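Local atomic coordinates of putative cytochrome P450 154A1 (Streptomyces coelicolor, PDB entry 1ODO), a protein that belongs to the cytochrome P450 family and binds a haem group, with 4-phenyl-1H-imidazole held in the neighbouring pocket. Residues L283-R295 and P388-R400. Numbering follows the deposited sequence.
Sequences LRHEPAVKHLPLR and PPVPSLISNGHQR. With HEM (protoporphyrin IX containing Fe), chain B.
Asn396 has CG anti to its backbone nitrogen (chi1 177°), which carries its amide to Glu286 and Pro287. The Lys290 side chain crosses that of Asn396 at about a right angle, with CG 3.7 Å from Asn396 CB. The lysine chain then bends at chi3 (-71°), where Lys290 NZ donates to Ser392 O at 2.8 Å, in the carbonyl plane. Asn396 ND2 uses both N-H groups. One reaches Glu286 OE1 at 3.0 Å, on the anti side and somewhat out of the carboxylate plane. The other reaches Pro287 O at 2.9 Å, from above the carbonyl plane. Both acceptors lie near the amide plane, fixing its rotation. Glu286 OE1 is also bonded to His17 of helix 17-25.

The backbones form a single bridge at Val289 and Ser395. Lys290 N gives an almost straight bond to Ile394 O (2.9 Å, 175°), and Asn396 N bonds to Ala288 O. Helix 275-285 is the K helix of the cytochrome P450 fold, with its ExxR motif in the Glu281-Arg284 salt bridge. Loop 286-291 leads from it to strand 292-297 and meets the loop before strand 402-404. Arg295 holds a haem propionate through NH1 and NH2.

A water links Lys290 NZ to Asn396 OD1. Ser392 OG accepts from Ile394 N and Ser395 N, an ST turn and ST motif, and is also hydrogen-bonded to Phe175 O. The Leu393 and His291 side chains cross at about a right angle, with Leu393 CD1 3.7 Å from His291 CD2. The His291 ring nitrogens bond to Glu20 and Ser318.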
# COMPACT_ATOMS: atom_id res chain seq x y z
N LEU A 283 4.80 1.01 -10.35
CA LEU A 283 5.05 1.42 -8.97
C LEU A 283 5.55 2.86 -8.92
O LEU A 283 5.27 3.60 -7.98
CB LEU A 283 6.08 0.48 -8.33
CG LEU A 283 5.54 -0.93 -8.05
CD1 LEU A 283 6.65 -1.88 -7.64
CD2 LEU A 283 4.50 -0.82 -6.96
N ARG A 284 6.28 3.27 -9.95
CA ARG A 284 6.80 4.63 -9.98
C ARG A 284 5.73 5.63 -10.44
O ARG A 284 5.49 6.63 -9.78
CB ARG A 284 7.99 4.73 -10.94
CG ARG A 284 8.65 6.13 -10.97
CD ARG A 284 9.57 6.29 -12.18
NE ARG A 284 8.80 6.38 -13.42
CZ ARG A 284 8.12 7.46 -13.79
NH1 ARG A 284 8.13 8.55 -13.03
NH2 ARG A 284 7.41 7.45 -14.91
N HIS A 285 5.11 5.32 -11.58
CA HIS A 285 4.08 6.15 -12.20
C HIS A 285 2.73 6.24 -11.48
O HIS A 285 2.12 7.32 -11.42
CB HIS A 285 3.88 5.66 -13.65
CG HIS A 285 3.15 6.63 -14.53
ND1 HIS A 285 1.85 6.42 -14.95
CD2 HIS A 285 3.54 7.80 -15.08
CE1 HIS A 285 1.48 7.42 -15.73
NE2 HIS A 285 2.48 8.27 -15.82
N GLU A 286 2.25 5.13 -10.94
CA GLU A 286 0.98 5.12 -10.23
C GLU A 286 1.05 4.20 -9.01
O GLU A 286 0.40 3.16 -8.98
CB GLU A 286 -0.16 4.67 -11.15
CG GLU A 286 -0.40 5.61 -12.33
CD GLU A 286 -1.00 6.95 -11.93
OE1 GLU A 286 -1.10 7.24 -10.72
OE2 GLU A 286 -1.38 7.71 -12.84
N PRO A 287 1.85 4.58 -8.01
CA PRO A 287 2.01 3.78 -6.79
C PRO A 287 0.69 3.66 -6.03
O PRO A 287 -0.14 4.57 -6.08
CB PRO A 287 3.08 4.56 -6.01
CG PRO A 287 2.86 5.97 -6.45
CD PRO A 287 2.64 5.82 -7.94
N ALA A 288 0.51 2.54 -5.33
CA ALA A 288 -0.72 2.28 -4.57
C ALA A 288 -0.94 3.17 -3.34
O ALA A 288 -2.08 3.41 -2.95
CB ALA A 288 -0.77 0.80 -4.16
N VAL A 289 0.15 3.64 -2.74
CA VAL A 289 0.06 4.51 -1.56
C VAL A 289 0.65 5.87 -1.93
O VAL A 289 1.86 5.99 -2.13
CB VAL A 289 0.84 3.90 -0.38
CG1 VAL A 289 0.82 4.85 0.81
CG2 VAL A 289 0.21 2.56 0.00
N LYS A 290 -0.20 6.88 -2.01
CA LYS A 290 0.25 8.23 -2.38
C LYS A 290 0.93 9.05 -1.29
O LYS A 290 1.87 9.79 -1.57
CB LYS A 290 -0.93 9.01 -2.95
CG LYS A 290 -1.54 8.37 -4.19
CD LYS A 290 -2.82 9.07 -4.62
CE LYS A 290 -3.95 8.80 -3.64
NZ LYS A 290 -5.22 9.48 -4.06
N HIS A 291 0.45 8.93 -0.06
CA HIS A 291 1.00 9.67 1.07
C HIS A 291 1.06 8.71 2.25
O HIS A 291 0.16 7.88 2.41
CB HIS A 291 0.10 10.85 1.44
CG HIS A 291 -0.14 11.81 0.32
ND1 HIS A 291 0.78 12.77 -0.05
CD2 HIS A 291 -1.20 11.97 -0.51
CE1 HIS A 291 0.30 13.48 -1.06
NE2 HIS A 291 -0.90 13.01 -1.36
N LEU A 292 2.09 8.83 3.08
CA LEU A 292 2.23 7.94 4.22
C LEU A 292 2.23 8.63 5.58
O LEU A 292 3.21 9.25 5.97
CB LEU A 292 3.52 7.11 4.07
CG LEU A 292 3.71 5.80 4.85
CD1 LEU A 292 3.85 6.07 6.35
CD2 LEU A 292 2.54 4.88 4.58
N PRO A 293 1.12 8.53 6.32
CA PRO A 293 1.06 9.15 7.65
C PRO A 293 1.64 8.13 8.63
O PRO A 293 1.31 6.95 8.56
CB PRO A 293 -0.44 9.36 7.86
CG PRO A 293 -1.03 8.20 7.15
CD PRO A 293 -0.21 8.07 5.88
N LEU A 294 2.54 8.54 9.53
CA LEU A 294 3.01 9.91 9.65
C LEU A 294 4.35 9.81 10.38
O LEU A 294 4.62 8.80 11.04
CB LEU A 294 2.01 10.73 10.48
CG LEU A 294 2.08 12.26 10.46
CD1 LEU A 294 1.85 12.76 9.04
CD2 LEU A 294 1.00 12.82 11.41
N ARG A 295 5.19 10.82 10.26
CA ARG A 295 6.49 10.82 10.93
C ARG A 295 6.63 12.11 11.71
O ARG A 295 5.88 13.06 11.47
CB ARG A 295 7.62 10.67 9.91
CG ARG A 295 7.85 9.23 9.47
CD ARG A 295 8.98 9.13 8.45
NE ARG A 295 9.42 7.76 8.23
CZ ARG A 295 8.77 6.85 7.51
NH1 ARG A 295 7.63 7.16 6.90
NH2 ARG A 295 9.28 5.63 7.37
N PRO A 388 -13.64 6.65 -12.32
CA PRO A 388 -13.30 7.46 -11.15
C PRO A 388 -12.37 6.75 -10.17
O PRO A 388 -12.37 5.52 -10.07
CB PRO A 388 -14.67 7.77 -10.54
CG PRO A 388 -15.46 6.53 -10.87
CD PRO A 388 -15.07 6.28 -12.31
N PRO A 389 -11.56 7.52 -9.44
CA PRO A 389 -10.63 6.94 -8.48
C PRO A 389 -11.27 6.53 -7.17
O PRO A 389 -12.32 7.06 -6.78
CB PRO A 389 -9.62 8.06 -8.27
CG PRO A 389 -10.50 9.28 -8.33
CD PRO A 389 -11.40 8.99 -9.52
N VAL A 390 -10.66 5.56 -6.50
CA VAL A 390 -11.17 5.10 -5.22
C VAL A 390 -11.14 6.37 -4.36
O VAL A 390 -10.18 7.13 -4.42
CB VAL A 390 -10.24 4.03 -4.61
CG1 VAL A 390 -10.57 3.81 -3.14
CG2 VAL A 390 -10.38 2.72 -5.39
N PRO A 391 -12.19 6.61 -3.56
CA PRO A 391 -12.24 7.81 -2.70
C PRO A 391 -11.25 7.73 -1.55
O PRO A 391 -11.62 7.38 -0.43
CB PRO A 391 -13.69 7.81 -2.22
CG PRO A 391 -14.43 7.04 -3.28
CD PRO A 391 -13.48 5.91 -3.55
N SER A 392 -9.99 8.07 -1.82
CA SER A 392 -8.97 8.03 -0.79
C SER A 392 -7.78 8.92 -1.11
O SER A 392 -7.33 9.01 -2.26
CB SER A 392 -8.48 6.59 -0.60
OG SER A 392 -7.49 6.51 0.40
N LEU A 393 -7.27 9.58 -0.08
CA LEU A 393 -6.12 10.46 -0.21
C LEU A 393 -4.88 9.57 -0.16
O LEU A 393 -3.79 9.96 -0.59
CB LEU A 393 -6.10 11.45 0.96
CG LEU A 393 -4.87 12.34 1.17
CD1 LEU A 393 -4.66 13.24 -0.05
CD2 LEU A 393 -5.08 13.18 2.42
N ILE A 394 -5.06 8.35 0.35
CA ILE A 394 -3.96 7.39 0.46
C ILE A 394 -3.93 6.38 -0.68
O ILE A 394 -2.94 6.30 -1.42
CB ILE A 394 -4.03 6.64 1.82
CG1 ILE A 394 -3.97 7.66 2.97
CG2 ILE A 394 -2.89 5.64 1.93
CD1 ILE A 394 -4.13 7.04 4.34
N SER A 395 -5.00 5.60 -0.83
CA SER A 395 -5.06 4.60 -1.89
C SER A 395 -5.21 5.20 -3.29
O SER A 395 -5.97 6.14 -3.49
CB SER A 395 -6.23 3.64 -1.65
OG SER A 395 -6.01 2.88 -0.47
N ASN A 396 -4.48 4.63 -4.25
CA ASN A 396 -4.50 5.09 -5.63
C ASN A 396 -4.95 3.97 -6.57
O ASN A 396 -4.16 3.14 -7.00
CB ASN A 396 -3.10 5.60 -6.03
CG ASN A 396 -3.02 6.04 -7.48
OD1 ASN A 396 -4.01 6.50 -8.06
ND2 ASN A 396 -1.83 5.93 -8.07
N GLY A 397 -6.24 3.96 -6.89
CA GLY A 397 -6.77 2.94 -7.78
C GLY A 397 -8.09 3.39 -8.38
O GLY A 397 -8.58 4.48 -8.08
N HIS A 398 -8.66 2.56 -9.25
CA HIS A 398 -9.93 2.88 -9.89
C HIS A 398 -11.04 2.16 -9.12
O HIS A 398 -10.82 1.08 -8.59
CB HIS A 398 -9.95 2.40 -11.35
CG HIS A 398 -8.90 3.04 -12.21
ND1 HIS A 398 -7.64 2.52 -12.37
CD2 HIS A 398 -8.93 4.18 -12.96
CE1 HIS A 398 -6.94 3.30 -13.17
NE2 HIS A 398 -7.70 4.31 -13.54
N GLN A 399 -12.22 2.77 -9.05
CA GLN A 399 -13.32 2.15 -8.33
C GLN A 399 -13.73 0.84 -9.01
O GLN A 399 -14.19 -0.09 -8.36
CB GLN A 399 -14.52 3.10 -8.28
CG GLN A 399 -14.31 4.27 -7.33
CD GLN A 399 -15.51 5.20 -7.28
OE1 GLN A 399 -16.65 4.76 -7.30
NE2 GLN A 399 -15.24 6.50 -7.19
N ARG A 400 -13.53 0.79 -10.32
CA ARG A 400 -13.86 -0.38 -11.11
C ARG A 400 -12.94 -0.46 -12.33
O ARG A 400 -12.38 0.56 -12.75
CB ARG A 400 -15.32 -0.31 -11.55
CG ARG A 400 -15.69 1.01 -12.21
CD ARG A 400 -17.20 1.29 -12.15
NE ARG A 400 -17.99 0.23 -12.77
CZ ARG A 400 -18.34 -0.89 -12.17
NH1 ARG A 400 -17.98 -1.12 -10.91
NH2 ARG A 400 -19.06 -1.81 -12.82
CHA HEM B . 5.08 -0.66 4.96
CHB HEM B . 3.60 -5.23 4.57
CHC HEM B . 2.25 -4.41 0.00
CHD HEM B . 3.72 0.14 0.42
C1A HEM B . 4.82 -1.98 5.27
C2A HEM B . 5.08 -2.63 6.55
C3A HEM B . 4.66 -3.90 6.44
C4A HEM B . 4.13 -4.09 5.10
CMA HEM B . 4.71 -5.00 7.52
CAA HEM B . 5.72 -1.93 7.77
CBA HEM B . 7.26 -1.94 7.65
CGA HEM B . 8.00 -1.26 8.80
O1A HEM B . 7.43 -0.22 9.30
O2A HEM B . 9.08 -1.73 9.16
C1B HEM B . 3.10 -5.41 3.31
C2B HEM B . 2.53 -6.66 2.82
C3B HEM B . 2.15 -6.43 1.53
C4B HEM B . 2.47 -5.06 1.21
CMB HEM B . 2.41 -7.95 3.65
CAB HEM B . 1.49 -7.41 0.53
CBB HEM B . 2.37 -8.60 0.12
C1C HEM B . 2.55 -3.09 -0.28
C2C HEM B . 2.28 -2.45 -1.58
C3C HEM B . 2.69 -1.16 -1.46
C4C HEM B . 3.21 -1.01 -0.12
CMC HEM B . 1.64 -3.19 -2.79
CAC HEM B . 2.66 0.01 -2.48
CBC HEM B . 3.16 -0.28 -3.90
C1D HEM B . 4.21 0.34 1.68
C2D HEM B . 4.72 1.58 2.20
C3D HEM B . 5.10 1.36 3.48
C4D HEM B . 4.83 -0.03 3.76
CMD HEM B . 4.79 2.90 1.40
CAD HEM B . 5.67 2.41 4.45
CBD HEM B . 7.08 2.94 4.19
CGD HEM B . 7.36 3.99 5.24
O1D HEM B . 7.41 5.18 4.90
O2D HEM B . 7.47 3.58 6.42
NA HEM B . 4.25 -2.89 4.41
NB HEM B . 3.04 -4.44 2.31
NC HEM B . 3.12 -2.19 0.59
ND HEM B . 4.28 -0.66 2.65
FE HEM B . 3.69 -2.53 2.48
O HOH W 1 -3.50 1.20 -1.47
O HOH W 2 -5.95 8.57 -6.57